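Local structure of cytochrome cL (2D0W) at residues 33-39 with 88-92. The protein carries a covalently bound heme and probably accepts electrons from methanol dehydrogenase during methanol oxidation in the periplasm. Numbering follows the deposited sequence.
Sequences FMQTGVD and DKGLF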
loop_
_atom_site.group_PDB
_atom_site.type_symbol
_atom_site.label_atom_id
_atom_site.label_comp_id
_atom_site.label_asym_id
_atom_site.label_seq_id
_atom_site.Cartn_x
_atom_site.Cartn_y
_atom_site.Cartn_z
ATOM N N PHE A 33 -0.907 -3.699 12.415
ATOM C CA PHE A 33 -1.929 -3.499 11.359
ATOM C C PHE A 33 -3.192 -4.326 11.614
ATOM O O PHE A 33 -4.295 -3.802 11.460
ATOM C CB PHE A 33 -1.386 -3.701 9.913
ATOM C CG PHE A 33 -2.441 -3.489 8.856
ATOM C CD1 PHE A 33 -2.743 -2.211 8.402
ATOM C CD2 PHE A 33 -3.206 -4.578 8.395
ATOM C CE1 PHE A 33 -3.784 -2.008 7.491
ATOM C CE2 PHE A 33 -4.251 -4.400 7.488
ATOM C CZ PHE A 33 -4.535 -3.153 7.032
ATOM N N MET A 34 -3.053 -5.589 12.037
ATOM C CA MET A 34 -4.260 -6.431 12.249
ATOM C C MET A 34 -5.150 -5.944 13.399
ATOM O O MET A 34 -6.365 -6.189 13.402
ATOM C CB MET A 34 -3.902 -7.901 12.435
ATOM C CG MET A 34 -3.218 -8.498 11.225
ATOM S SD MET A 34 -4.333 -8.519 9.799
ATOM C CE MET A 34 -3.265 -7.965 8.491
ATOM N N GLN A 35 -4.528 -5.244 14.342
ATOM C CA GLN A 35 -5.194 -4.621 15.482
ATOM C C GLN A 35 -5.773 -3.228 15.201
ATOM O O GLN A 35 -6.891 -2.921 15.603
ATOM C CB GLN A 35 -4.187 -4.482 16.627
ATOM C CG GLN A 35 -4.649 -3.530 17.758
ATOM C CD GLN A 35 -3.654 -3.480 18.906
ATOM O OE1 GLN A 35 -3.927 -3.980 19.997
ATOM N NE2 GLN A 35 -2.485 -2.916 18.649
ATOM N N THR A 36 -4.980 -2.413 14.518
ATOM C CA THR A 36 -5.179 -0.964 14.352
ATOM C C THR A 36 -5.736 -0.535 12.990
ATOM O O THR A 36 -6.423 0.484 12.893
ATOM C CB THR A 36 -3.807 -0.258 14.589
ATOM O OG1 THR A 36 -3.521 -0.290 15.987
ATOM C CG2 THR A 36 -3.795 1.195 14.177
ATOM N N GLY A 37 -5.421 -1.288 11.933
ATOM C CA GLY A 37 -5.716 -0.828 10.551
ATOM C C GLY A 37 -4.729 0.219 10.013
ATOM O O GLY A 37 -4.896 0.743 8.918
ATOM N N VAL A 38 -3.742 0.598 10.801
ATOM C CA VAL A 38 -2.747 1.556 10.326
ATOM C C VAL A 38 -1.438 0.804 9.952
ATOM O O VAL A 38 -0.990 -0.068 10.686
ATOM C CB VAL A 38 -2.518 2.727 11.336
ATOM C CG1 VAL A 38 -1.385 3.650 10.866
ATOM C CG2 VAL A 38 -3.807 3.541 11.522
ATOM N N ASP A 39 -0.883 1.115 8.776
ATOM C CA ASP A 39 0.281 0.391 8.211
ATOM C C ASP A 39 1.506 1.157 8.627
ATOM O O ASP A 39 1.732 2.259 8.097
ATOM C CB ASP A 39 0.192 0.409 6.685
ATOM C CG ASP A 39 1.389 -0.231 5.999
ATOM O OD1 ASP A 39 1.337 -0.384 4.740
ATOM O OD2 ASP A 39 2.383 -0.622 6.666
ATOM N N ASP A 88 -5.428 3.171 5.111
ATOM C CA ASP A 88 -4.660 1.948 4.841
ATOM C C ASP A 88 -5.555 0.747 4.952
ATOM O O ASP A 88 -5.386 -0.196 4.208
ATOM C CB ASP A 88 -3.451 1.793 5.779
ATOM C CG ASP A 88 -2.382 2.854 5.517
ATOM O OD1 ASP A 88 -1.571 3.093 6.410
ATOM O OD2 ASP A 88 -2.376 3.475 4.451
ATOM N N LYS A 89 -6.539 0.803 5.851
ATOM C CA LYS A 89 -7.458 -0.330 6.012
ATOM C C LYS A 89 -8.240 -0.610 4.733
ATOM O O LYS A 89 -8.377 -1.783 4.339
ATOM C CB LYS A 89 -8.398 -0.124 7.193
ATOM C CG LYS A 89 -8.979 -1.408 7.717
ATOM C CD LYS A 89 -10.398 -1.583 7.292
ATOM C CE LYS A 89 -11.341 -1.468 8.462
ATOM N NZ LYS A 89 -11.307 -2.700 9.245
ATOM N N GLY A 90 -8.757 0.448 4.110
ATOM C CA GLY A 90 -9.517 0.326 2.854
ATOM C C GLY A 90 -8.688 -0.164 1.693
ATOM O O GLY A 90 -9.123 -1.037 0.944
ATOM N N LEU A 91 -7.500 0.410 1.535
ATOM C CA LEU A 91 -6.555 0.008 0.505
ATOM C C LEU A 91 -6.184 -1.474 0.658
ATOM O O LEU A 91 -6.232 -2.272 -0.311
ATOM C CB LEU A 91 -5.303 0.934 0.543
ATOM C CG LEU A 91 -4.276 0.715 -0.562
ATOM C CD1 LEU A 91 -5.010 0.681 -1.847
ATOM C CD2 LEU A 91 -3.187 1.797 -0.626
ATOM N N PHE A 92 -5.895 -1.882 1.883
ATOM C CA PHE A 92 -5.614 -3.278 2.136
ATOM C C PHE A 92 -6.802 -4.148 1.652
ATOM O O PHE A 92 -6.604 -5.175 0.965
ATOM C CB PHE A 92 -5.337 -3.468 3.640
ATOM C CG PHE A 92 -5.233 -4.923 4.091
ATOM C CD1 PHE A 92 -4.011 -5.582 4.075
ATOM C CD2 PHE A 92 -6.361 -5.625 4.520
ATOM C CE1 PHE A 92 -3.911 -6.913 4.499
ATOM C CE2 PHE A 92 -6.278 -6.948 4.929
ATOM C CZ PHE A 92 -5.043 -7.597 4.930
HETATM O O HOH W 1 -6.524 2.657 8.176
#
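G37 and K89 bring the two backbones closest, their CA atoms 4.9 Å apart, where the turn that ends helix 28-36 runs past the first turn of helix 88-97. G37 N still bonds back to F33 O, but the positive phi of G37 turns the chain out of the helix. A single water bridges the backbones: it donates to G37 O at 2.6 Å and accepts from K89 N. Two residues on, D39 N donates to D88 OD1 at 3.2 Å, meeting the carboxylate on its anti side and 16° out of its plane. The other oxygen, D88 OD2, forms a salt bridge with R123, so the carboxylate of D88 links its own helix to the turn on one oxygen and to helix 112-124 on the other.

F33 reaches from helix 28-36 onto the first turn of helix 88-97. With CG anti to the backbone N (chi1 -180°), its ring extends until CE2 lies over the centre of one face of the F92 ring, 3.5 Å above the plane; the two planes are inclined at 50°. F33 CZ packs on F92 CB at 3.5 Å, while M34, its chain bent, brings CE to 4.0 Å from F92 CZ. Replacing F92 by an alanine would probably open a gap beside F33 and M34 and leave F5 and F96 without the ring they meet. The contact thus packs the C-terminal end of helix 28-36 and the turn after it against helix 88-97, whose L91 touches the heme, consistent with a class I cytochrome c fold with histidine and methionine as axial ligands.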